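Local coordinates for protein glucanase (Clostridium thermocellum, PDB 5GXX) that probably hydrolyses beta-1,4-glucosidic bonds within cellulose chains, as a family 9 endoglucanase of the clostridial cellulosome, at residues A[78-82]-A[83-87]; A[172-175]-A[176-180]; A[201-204]-A[205-209]; A[270-273]-A[274-278]. The protein carries 1 engineered substitution. All blocks are in the same frame, centred on the assembly; numbering follows the deposited sequence.

Contact 1: residues A[78-82]-A[83-87]; sequences DIEAS and GQRLH
Glu80 and Arg85 face each other across the turn that leads into helix 85-101, and their salt bridge runs from Arg85 NH1 to Glu80 OE2 at 2.9 Å. The bond is somewhat bent (N-H...O 144°), and NH1 approaches OE2 from above the carboxylate plane. The arginine reaches this far because its chain is fully extended from CG to NE. Asp77 and Glu89 also form salt bridges with its guanidinium group.

Among the neutral hydrogen bonds, Gly83 N donates to Glu80 O at 3.1 Å, and Gly83 itself has positive phi (73°), a conformation that suits glycine. Ser82 OG donates to Ile79 O at 2.6 Å and accepts from Gln84 N at 3.3 Å. The Gln84 chain, bent at chi2, returns its NE2 to Ser82 O, 3.1 Å away. A water bridges Ile79 O and Arg85 N.

Apolar contact is slight. Ile79 CD1 lies 4.2 Å from Arg85 CB, while the isoleucine side chain also packs on Cys423 and Thr426 of helix 412-429. Three carboxylates round one guanidinium probably more than balance its charge and limit its movement at the start of the helix, while the serine hydroxyl, both donor and acceptor, links Ile79 O to Gln84 N across the turn.

Contact 2: residues A[172-175]-A[176-180]; sequences FELA and DATRS
Thr178 grips Leu174 O twice in this last turn of helix 162-178, one of the helices of the family 9 (alpha/alpha)6 barrel. The carbonyl oxygen takes bonds from Thr178 N at 3.0 Å and from Thr178 OG1 at 2.8 Å, and the two donors reach it from opposite faces of the carbonyl plane. The hydroxyl is placed for this by chi1 of -59°, which sets OG1 beside the threonine's own backbone N. Asp176 N donates to Phe172 O at 2.8 Å. Arg179 N closes the turn on Ala175 O at 3.2 Å, and with positive phi Arg179 is the residue at which the chain leaves the helix.

The arginine then folds back on Asp176: its NH2 donates to OD1 at 2.9 Å on the syn side of the carboxylate, with OD1 nearly in the guanidinium plane. Tyr224 OH is also hydrogen-bonded to OD1 and Lys220 forms a salt bridge with OD2, so the carboxylate is held by helix 215-224 as well.

Packing completes the contact. Phe172 and Asp176 point the same way from successive turns, with ring and carboxylate planes 21° apart, and Leu174 runs alongside Thr178. Over the phenylalanine face, toward its rim, Asp176 CB makes a CH-pi contact 4.2 Å from the ring centroid.

Contact 3: residues A[201-204]-A[205-209]; sequences LLWA and STWLY
Ser205 starts the second half of this contact by donating twice to Leu201 O, one turn back within helix 198-212, a helix of the (alpha/alpha)6 barrel of family 9 glycoside hydrolases. Its backbone N lies 2.9 Å and its OG 2.8 Å from Leu201 O, on opposite faces of the carbonyl plane. A chi1 of 58° turns the hydroxyl back along the helix to that oxygen, and the buried hydroxyl thereby spends its proton on a carbonyl of its own helix.

Thr206 repeats the double grip one residue on. Its OG1 donates to Leu202 O at 2.7 Å, and the backbone N joins it from the other face of the carbonyl. Leu202 and Thr206 extend side by side, and Leu202 CD1 touches the hydroxyl oxygen.

Trp207 carries the main side-chain contact. Its N-H makes a nearly straight bond to Trp203 O (172°), while its indole forms a T-shaped pair with that of Trp203: the planes stand at 83°, and the pyrrole edge of Trp207 points at the benzene face of Trp203. The closest approach of the indole pair is from Trp207 NE1, which sits above the Trp203 ring, 3.3 Å from CH2. Trp70 and His243 also meet the Trp203 rings, and Trp203 NE1 is hydrogen-bonded to Gln147 OE1, which would limit rotation of this indole. Trp70 and Tyr73 pack against Trp207, making an aromatic cluster between helices.

Leu208 N continues the helical bonding to Ala204 O at 2.9 Å, and Leu208 CG lies 3.5 Å from Ala204 O.

Contact 4: residues A[270-273]-A[274-278]; sequences QMHL and DWWTP
His272 and Trp276 stand one turn apart near the end of helix 263-276, where the backbone bonding slackens. Trp275 N still donates to Met271 O at 3.0 Å with ordinary helical geometry. The bonds of Trp276 N to His272 O and to Leu273 O are both weak, as is that of Thr277 N to Leu273 O. Thr277 is the first residue to leave helical phi/psi, and its N and OG1 both donate to Asp274 O, OG1 from 2.7 Å.

This helix belongs to the (alpha/alpha)6 barrel of family 9 enzymes, and its side chains meet helices 301-318 and 322-340: Leu273 packs on Ala312, and Asp274 OD1 is hydrogen-bonded to Tyr328 OH and forms a salt bridge with Lys327.

The Trp276 indole turns its pyrrole edge to one face of His272 in an offset edge-to-face pair, with planes at 65° and centroids 4.9 Å apart. Trp276 NE1 comes within 3.5 Å of His272 CE1, but its hydrogen bond goes to Trp241 O, while His272 ND1 is bonded to Tyr239 O. These two bonds to neighbouring carbonyls probably fix the turn of both rings. The backbone of His272 also meets the indole: Trp276 CD1 lies 3.3 Å from His272 O, which sits at the indole edge in its plane.

Contacts 1 to 4 follow one another along the chain, all within the glycosyl hydrolase family 9 region. Contacts 2 and 3 alone touch, with centres 13 Å apart: helices 162-178 and 198-212 are consecutive, and Phe172 CB packs 3.5 Å from Leu208 CD1 while Leu201 covers Ala175. Contact 4 lies about 11 Å from contact 3 at the nearest atoms, and contact 1 about 13 Å from it. The calcium ion bound by Ser195, Gly196, Asp199, Glu200 and Asp246 is nearest to contact 3, about 8 Å from the Trp203 side chain, against about 11 Å from Ala175 and 14 Å from His272.

Contact 1: residues A[78-82]-A[83-87]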
loop_
_atom_site.group_PDB
_atom_site.type_symbol
_atom_site.label_atom_id
_atom_site.label_comp_id
_atom_site.label_asym_id
_atom_site.label_seq_id
_atom_site.Cartn_x
_atom_site.Cartn_y
_atom_site.Cartn_z
ATOM N N ASP A 78 -16.445 47.099 38.183
ATOM C CA ASP A 78 -15.294 47.210 39.068
ATOM C C ASP A 78 -13.955 47.006 38.359
ATOM O O ASP A 78 -12.899 47.147 38.975
ATOM C CB ASP A 78 -15.454 46.244 40.247
ATOM C CG ASP A 78 -16.685 46.539 41.078
ATOM O OD1 ASP A 78 -16.964 47.737 41.317
ATOM O OD2 ASP A 78 -17.369 45.580 41.503
ATOM N N ILE A 79 -14.005 46.685 37.071
ATOM C CA ILE A 79 -12.817 46.310 36.309
ATOM C C ILE A 79 -12.477 47.244 35.152
ATOM O O ILE A 79 -11.775 46.846 34.222
ATOM C CB ILE A 79 -12.943 44.889 35.704
ATOM C CG1 ILE A 79 -14.100 44.824 34.699
ATOM C CG2 ILE A 79 -13.117 43.837 36.807
ATOM C CD1 ILE A 79 -13.993 43.699 33.685
ATOM N N GLU A 80 -12.962 48.480 35.174
ATOM C CA GLU A 80 -12.737 49.297 33.984
ATOM C C GLU A 80 -11.281 49.728 33.763
ATOM O O GLU A 80 -10.854 49.915 32.623
ATOM C CB GLU A 80 -13.800 50.383 33.803
ATOM C CG GLU A 80 -14.916 49.922 32.849
ATOM C CD GLU A 80 -16.235 50.650 33.059
ATOM O OE1 GLU A 80 -16.232 51.761 33.635
ATOM O OE2 GLU A 80 -17.284 50.116 32.643
ATOM N N ALA A 81 -10.523 49.808 34.851
ATOM C CA ALA A 81 -9.086 50.085 34.818
ATOM C C ALA A 81 -8.260 49.015 34.099
ATOM O O ALA A 81 -7.259 49.337 33.459
ATOM C CB ALA A 81 -8.559 50.300 36.221
ATOM N N SER A 82 -8.666 47.750 34.208
ATOM C CA SER A 82 -8.047 46.659 33.450
ATOM C C SER A 82 -8.232 46.804 31.941
ATOM O O SER A 82 -7.495 46.191 31.166
ATOM C CB SER A 82 -8.641 45.314 33.872
ATOM O OG SER A 82 -9.982 45.196 33.426
ATOM N N GLY A 83 -9.245 47.563 31.528
ATOM C CA GLY A 83 -9.540 47.769 30.111
ATOM C C GLY A 83 -10.152 46.555 29.434
ATOM O O GLY A 83 -10.227 46.486 28.208
ATOM N N GLN A 84 -10.596 45.590 30.228
ATOM C CA GLN A 84 -11.095 44.331 29.670
ATOM C C GLN A 84 -12.609 44.173 29.560
ATOM O O GLN A 84 -13.075 43.188 28.984
ATOM C CB GLN A 84 -10.508 43.152 30.461
ATOM C CG GLN A 84 -8.971 43.179 30.437
ATOM C CD GLN A 84 -8.417 43.282 29.032
ATOM O OE1 GLN A 84 -8.769 42.481 28.168
ATOM N NE2 GLN A 84 -7.561 44.277 28.784
ATOM N N ARG A 85 -13.389 45.106 30.110
ATOM C CA ARG A 85 -14.845 44.982 30.074
ATOM C C ARG A 85 -15.423 44.776 28.672
ATOM O O ARG A 85 -16.228 43.862 28.474
ATOM C CB ARG A 85 -15.543 46.174 30.721
ATOM C CG ARG A 85 -17.035 45.902 30.849
ATOM C CD ARG A 85 -17.764 47.074 31.482
ATOM N NE ARG A 85 -19.156 46.725 31.741
ATOM C CZ ARG A 85 -19.910 47.308 32.668
ATOM N NH1 ARG A 85 -19.416 48.280 33.423
ATOM N NH2 ARG A 85 -21.163 46.912 32.846
ATOM N N LEU A 86 -15.022 45.599 27.707
ATOM C CA LEU A 86 -15.587 45.489 26.371
ATOM C C LEU A 86 -15.148 44.196 25.688
ATOM O O LEU A 86 -15.935 43.583 24.961
ATOM C CB LEU A 86 -15.254 46.717 25.510
ATOM C CG LEU A 86 -15.961 48.022 25.913
ATOM C CD1 LEU A 86 -15.224 49.261 25.390
ATOM C CD2 LEU A 86 -17.435 48.030 25.479
ATOM N N HIS A 87 -13.904 43.783 25.913
ATOM C CA HIS A 87 -13.464 42.463 25.438
ATOM C C HIS A 87 -14.325 41.327 25.968
ATOM O O HIS A 87 -14.729 40.433 25.206
ATOM C CB HIS A 87 -12.003 42.167 25.786
ATOM C CG HIS A 87 -11.027 43.029 25.049
ATOM N ND1 HIS A 87 -10.944 43.056 23.675
ATOM C CD2 HIS A 87 -10.114 43.922 25.499
ATOM C CE1 HIS A 87 -10.016 43.922 23.307
ATOM N NE2 HIS A 87 -9.488 44.452 24.396
HETATM O O HOH W 1 -12.555 47.521 31.562
#

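Contact 2: residues A[172-175]-A[176-180]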
loop_
_atom_site.group_PDB
_atom_site.type_symbol
_atom_site.label_atom_id
_atom_site.label_comp_id
_atom_site.label_asym_id
_atom_site.label_seq_id
_atom_site.Cartn_x
_atom_site.Cartn_y
_atom_site.Cartn_z
ATOM N N PHE A 172 -36.245 28.207 29.069
ATOM C CA PHE A 172 -36.601 27.764 30.404
ATOM C C PHE A 172 -37.963 27.080 30.396
ATOM O O PHE A 172 -38.141 26.032 31.009
ATOM C CB PHE A 172 -36.579 28.881 31.444
ATOM C CG PHE A 172 -37.128 28.430 32.764
ATOM C CD1 PHE A 172 -36.352 27.676 33.642
ATOM C CD2 PHE A 172 -38.443 28.690 33.101
ATOM C CE1 PHE A 172 -36.879 27.224 34.844
ATOM C CE2 PHE A 172 -38.980 28.241 34.303
ATOM C CZ PHE A 172 -38.203 27.495 35.175
ATOM N N GLU A 173 -38.912 27.661 29.671
ATOM C CA GLU A 173 -40.229 27.052 29.617
ATOM C C GLU A 173 -40.175 25.640 29.037
ATOM O O GLU A 173 -40.883 24.752 29.529
ATOM C CB GLU A 173 -41.198 27.960 28.853
ATOM C CG GLU A 173 -41.604 29.190 29.655
ATOM C CD GLU A 173 -42.134 30.329 28.793
ATOM O OE1 GLU A 173 -42.431 30.108 27.595
ATOM O OE2 GLU A 173 -42.254 31.463 29.312
ATOM N N LEU A 174 -39.365 25.452 27.994
ATOM C CA LEU A 174 -39.210 24.160 27.329
ATOM C C LEU A 174 -38.541 23.177 28.269
ATOM O O LEU A 174 -38.958 22.034 28.409
ATOM C CB LEU A 174 -38.392 24.277 26.038
ATOM C CG LEU A 174 -37.950 22.981 25.342
ATOM C CD1 LEU A 174 -39.160 22.163 24.917
ATOM C CD2 LEU A 174 -37.031 23.216 24.147
ATOM N N ALA A 175 -37.477 23.629 28.916
ATOM C CA ALA A 175 -36.740 22.754 29.810
ATOM C C ALA A 175 -37.599 22.313 30.981
ATOM O O ALA A 175 -37.557 21.156 31.397
ATOM C CB ALA A 175 -35.497 23.475 30.306
ATOM N N ASP A 176 -38.389 23.256 31.486
ATOM C CA ASP A 176 -39.247 23.033 32.640
ATOM C C ASP A 176 -40.476 22.175 32.316
ATOM O O ASP A 176 -41.030 21.514 33.193
ATOM C CB ASP A 176 -39.659 24.393 33.214
ATOM C CG ASP A 176 -40.374 24.299 34.549
ATOM O OD1 ASP A 176 -39.952 23.514 35.429
ATOM O OD2 ASP A 176 -41.338 25.085 34.725
ATOM N N ALA A 177 -40.888 22.162 31.053
ATOM C CA ALA A 177 -42.055 21.380 30.644
ATOM C C ALA A 177 -41.604 19.952 30.335
ATOM O O ALA A 177 -42.333 18.998 30.604
ATOM C CB ALA A 177 -42.700 22.016 29.430
ATOM N N THR A 178 -40.386 19.816 29.810
ATOM C CA THR A 178 -39.826 18.537 29.371
ATOM C C THR A 178 -39.407 17.647 30.545
ATOM O O THR A 178 -39.595 16.429 30.510
ATOM C CB THR A 178 -38.621 18.757 28.429
ATOM O OG1 THR A 178 -39.018 19.509 27.278
ATOM C CG2 THR A 178 -38.005 17.452 27.958
ATOM N N ARG A 179 -38.815 18.248 31.574
ATOM C CA ARG A 179 -38.355 17.512 32.754
ATOM C C ARG A 179 -37.765 16.139 32.450
ATOM O O ARG A 179 -38.109 15.128 33.065
ATOM C CB ARG A 179 -39.408 17.471 33.862
ATOM C CG ARG A 179 -39.559 18.844 34.471
ATOM C CD ARG A 179 -40.636 18.955 35.518
ATOM N NE ARG A 179 -40.763 20.346 35.941
ATOM C CZ ARG A 179 -41.370 20.731 37.057
ATOM N NH1 ARG A 179 -41.899 19.823 37.867
ATOM N NH2 ARG A 179 -41.444 22.017 37.374
ATOM N N SER A 180 -36.846 16.128 31.492
ATOM C CA SER A 180 -36.156 14.899 31.109
ATOM C C SER A 180 -34.855 15.197 30.371
ATOM O O SER A 180 -34.795 16.125 29.562
ATOM C CB SER A 180 -37.064 14.047 30.216
ATOM O OG SER A 180 -36.458 12.803 29.921
#

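Contact 3: residues A[201-204]-A[205-209]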
loop_
_atom_site.group_PDB
_atom_site.type_symbol
_atom_site.label_atom_id
_atom_site.label_comp_id
_atom_site.label_asym_id
_atom_site.label_seq_id
_atom_site.Cartn_x
_atom_site.Cartn_y
_atom_site.Cartn_z
ATOM N N LEU A 201 -32.510 23.666 36.274
ATOM C CA LEU A 201 -33.758 24.425 36.416
ATOM C C LEU A 201 -33.664 25.449 37.539
ATOM O O LEU A 201 -34.160 26.563 37.391
ATOM C CB LEU A 201 -34.988 23.522 36.600
ATOM C CG LEU A 201 -35.301 22.576 35.445
ATOM C CD1 LEU A 201 -36.508 21.712 35.872
ATOM C CD2 LEU A 201 -35.609 23.354 34.165
ATOM N N LEU A 202 -33.057 25.053 38.656
ATOM C CA LEU A 202 -32.748 25.986 39.739
ATOM C C LEU A 202 -31.919 27.184 39.285
ATOM O O LEU A 202 -32.259 28.333 39.575
ATOM C CB LEU A 202 -31.969 25.264 40.850
ATOM C CG LEU A 202 -31.494 26.133 42.020
ATOM C CD1 LEU A 202 -32.655 26.820 42.732
ATOM C CD2 LEU A 202 -30.703 25.250 42.979
ATOM N N TRP A 203 -30.809 26.900 38.614
ATOM C CA TRP A 203 -29.867 27.905 38.127
ATOM C C TRP A 203 -30.556 28.847 37.152
ATOM O O TRP A 203 -30.466 30.064 37.291
ATOM C CB TRP A 203 -28.703 27.152 37.475
ATOM C CG TRP A 203 -27.569 27.860 36.790
ATOM C CD1 TRP A 203 -27.221 27.699 35.490
ATOM C CD2 TRP A 203 -26.564 28.715 37.368
ATOM N NE1 TRP A 203 -26.082 28.414 35.190
ATOM C CE2 TRP A 203 -25.653 29.041 36.332
ATOM C CE3 TRP A 203 -26.336 29.222 38.651
ATOM C CZ2 TRP A 203 -24.549 29.874 36.536
ATOM C CZ3 TRP A 203 -25.245 30.058 38.840
ATOM C CH2 TRP A 203 -24.364 30.366 37.797
ATOM N N ALA A 204 -31.299 28.292 36.201
ATOM C CA ALA A 204 -31.955 29.132 35.212
ATOM C C ALA A 204 -33.069 29.990 35.820
ATOM O O ALA A 204 -33.136 31.193 35.543
ATOM C CB ALA A 204 -32.491 28.267 34.081
ATOM N N SER A 205 -33.930 29.393 36.647
ATOM C CA SER A 205 -35.007 30.152 37.288
ATOM C C SER A 205 -34.457 31.250 38.204
ATOM O O SER A 205 -35.027 32.342 38.269
ATOM C CB SER A 205 -36.019 29.246 38.020
ATOM O OG SER A 205 -35.409 28.437 39.016
ATOM N N THR A 206 -33.342 30.978 38.888
ATOM C CA THR A 206 -32.719 31.964 39.768
ATOM C C THR A 206 -32.247 33.164 38.958
ATOM O O THR A 206 -32.526 34.305 39.322
ATOM C CB THR A 206 -31.549 31.336 40.566
ATOM O OG1 THR A 206 -32.080 30.314 41.412
ATOM C CG2 THR A 206 -30.810 32.374 41.406
ATOM N N TRP A 207 -31.537 32.909 37.861
ATOM C CA TRP A 207 -31.127 33.986 36.966
ATOM C C TRP A 207 -32.304 34.744 36.343
ATOM O O TRP A 207 -32.214 35.956 36.159
ATOM C CB TRP A 207 -30.161 33.486 35.880
ATOM C CG TRP A 207 -28.740 33.391 36.398
ATOM C CD1 TRP A 207 -27.986 32.259 36.538
ATOM C CD2 TRP A 207 -27.924 34.479 36.855
ATOM N NE1 TRP A 207 -26.744 32.577 37.048
ATOM C CE2 TRP A 207 -26.682 33.929 37.261
ATOM C CE3 TRP A 207 -28.118 35.863 36.968
ATOM C CZ2 TRP A 207 -25.640 34.712 37.770
ATOM C CZ3 TRP A 207 -27.077 36.645 37.475
ATOM C CH2 TRP A 207 -25.854 36.062 37.865
ATOM N N LEU A 208 -33.385 34.037 36.009
ATOM C CA LEU A 208 -34.606 34.697 35.540
ATOM C C LEU A 208 -35.258 35.589 36.601
ATOM O O LEU A 208 -35.763 36.668 36.271
ATOM C CB LEU A 208 -35.595 33.686 34.949
ATOM C CG LEU A 208 -35.242 33.183 33.546
ATOM C CD1 LEU A 208 -35.973 31.905 33.171
ATOM C CD2 LEU A 208 -35.398 34.267 32.468
ATOM N N TYR A 209 -35.224 35.171 37.863
ATOM C CA TYR A 209 -35.647 36.035 38.949
ATOM C C TYR A 209 -34.780 37.284 38.998
ATOM O O TYR A 209 -35.281 38.409 39.084
ATOM C CB TYR A 209 -35.570 35.320 40.300
ATOM C CG TYR A 209 -36.163 36.141 41.432
ATOM C CD1 TYR A 209 -37.462 36.614 41.327
ATOM C CD2 TYR A 209 -35.434 36.469 42.586
ATOM C CE1 TYR A 209 -38.046 37.372 42.337
ATOM C CE2 TYR A 209 -36.012 37.245 43.601
ATOM C CZ TYR A 209 -37.316 37.688 43.468
ATOM O OH TYR A 209 -37.942 38.439 44.447
#

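Contact 4: residues A[270-273]-A[274-278]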
loop_
_atom_site.group_PDB
_atom_site.type_symbol
_atom_site.label_atom_id
_atom_site.label_comp_id
_atom_site.label_asym_id
_atom_site.label_seq_id
_atom_site.Cartn_x
_atom_site.Cartn_y
_atom_site.Cartn_z
ATOM N N GLN A 270 -22.086 27.954 53.489
ATOM C CA GLN A 270 -20.994 27.840 54.455
ATOM C C GLN A 270 -20.503 26.397 54.602
ATOM O O GLN A 270 -19.299 26.159 54.727
ATOM C CB GLN A 270 -21.368 28.473 55.805
ATOM C CG GLN A 270 -21.512 29.979 55.716
ATOM C CD GLN A 270 -22.184 30.611 56.915
ATOM O OE1 GLN A 270 -22.153 30.072 58.027
ATOM N NE2 GLN A 270 -22.796 31.769 56.698
ATOM N N MET A 271 -21.419 25.435 54.535
ATOM C CA MET A 271 -21.045 24.019 54.582
ATOM C C MET A 271 -20.203 23.644 53.347
ATOM O O MET A 271 -19.106 23.050 53.449
ATOM C CB MET A 271 -22.309 23.150 54.657
ATOM C CG MET A 271 -22.039 21.652 54.710
ATOM S SD MET A 271 -23.577 20.704 54.823
ATOM C CE MET A 271 -24.576 21.733 55.899
ATOM N N HIS A 272 -20.694 24.047 52.180
ATOM C CA HIS A 272 -20.032 23.782 50.906
ATOM C C HIS A 272 -18.648 24.439 50.855
ATOM O O HIS A 272 -17.625 23.780 50.566
ATOM C CB HIS A 272 -20.921 24.292 49.759
ATOM C CG HIS A 272 -20.228 24.409 48.433
ATOM N ND1 HIS A 272 -19.817 23.317 47.696
ATOM C CD2 HIS A 272 -19.858 25.501 47.716
ATOM C CE1 HIS A 272 -19.193 23.734 46.604
ATOM N NE2 HIS A 272 -19.224 25.053 46.578
ATOM N N LEU A 273 -18.599 25.730 51.168
ATOM C CA LEU A 273 -17.309 26.417 51.110
ATOM C C LEU A 273 -16.349 25.926 52.191
ATOM O O LEU A 273 -15.150 25.774 51.936
ATOM C CB LEU A 273 -17.445 27.944 51.125
ATOM C CG LEU A 273 -18.077 28.532 49.865
ATOM C CD1 LEU A 273 -18.455 29.996 50.080
ATOM C CD2 LEU A 273 -17.243 28.328 48.603
ATOM N N ASP A 274 -16.874 25.639 53.385
ATOM C CA ASP A 274 -16.001 25.129 54.445
ATOM C C ASP A 274 -15.334 23.831 53.987
ATOM O O ASP A 274 -14.162 23.608 54.259
ATOM C CB ASP A 274 -16.789 24.882 55.734
ATOM C CG ASP A 274 -17.067 26.164 56.516
ATOM O OD1 ASP A 274 -16.677 27.270 56.072
ATOM O OD2 ASP A 274 -17.641 26.021 57.611
ATOM N N TRP A 275 -16.085 22.976 53.299
ATOM C CA TRP A 275 -15.549 21.713 52.809
ATOM C C TRP A 275 -14.377 21.902 51.858
ATOM O O TRP A 275 -13.503 21.049 51.808
ATOM C CB TRP A 275 -16.660 20.865 52.178
ATOM C CG TRP A 275 -16.250 19.498 51.700
ATOM C CD1 TRP A 275 -16.112 18.362 52.445
ATOM C CD2 TRP A 275 -15.902 19.143 50.357
ATOM N NE1 TRP A 275 -15.674 17.317 51.646
ATOM C CE2 TRP A 275 -15.560 17.773 50.358
ATOM C CE3 TRP A 275 -15.861 19.851 49.151
ATOM C CZ2 TRP A 275 -15.198 17.098 49.195
ATOM C CZ3 TRP A 275 -15.506 19.181 47.994
ATOM C CH2 TRP A 275 -15.180 17.815 48.028
ATOM N N TRP A 276 -14.393 23.005 51.121
ATOM C CA TRP A 276 -13.324 23.369 50.206
ATOM C C TRP A 276 -12.111 24.029 50.879
ATOM O O TRP A 276 -11.036 24.051 50.285
ATOM C CB TRP A 276 -13.897 24.299 49.136
ATOM C CG TRP A 276 -14.519 23.524 48.026
ATOM C CD1 TRP A 276 -15.826 23.105 47.922
ATOM C CD2 TRP A 276 -13.842 23.026 46.871
ATOM N NE1 TRP A 276 -15.993 22.383 46.756
ATOM C CE2 TRP A 276 -14.786 22.320 46.097
ATOM C CE3 TRP A 276 -12.525 23.146 46.397
ATOM C CZ2 TRP A 276 -14.440 21.706 44.885
ATOM C CZ3 TRP A 276 -12.190 22.556 45.189
ATOM C CH2 TRP A 276 -13.147 21.837 44.445
ATOM N N THR A 277 -12.283 24.579 52.079
ATOM C CA THR A 277 -11.216 25.319 52.754
ATOM C C THR A 277 -10.263 24.378 53.498
ATOM O O THR A 277 -10.634 23.255 53.829
ATOM C CB THR A 277 -11.772 26.327 53.781
ATOM O OG1 THR A 277 -12.413 25.626 54.860
ATOM C CG2 THR A 277 -12.709 27.345 53.121
ATOM N N PRO A 278 -9.039 24.832 53.799
ATOM C CA PRO A 278 -8.115 24.013 54.589
ATOM C C PRO A 278 -8.665 23.498 55.924
ATOM O O PRO A 278 -8.309 22.400 56.353
ATOM C CB PRO A 278 -6.909 24.939 54.793
ATOM C CG PRO A 278 -6.897 25.736 53.513
ATOM C CD PRO A 278 -8.369 26.050 53.313
#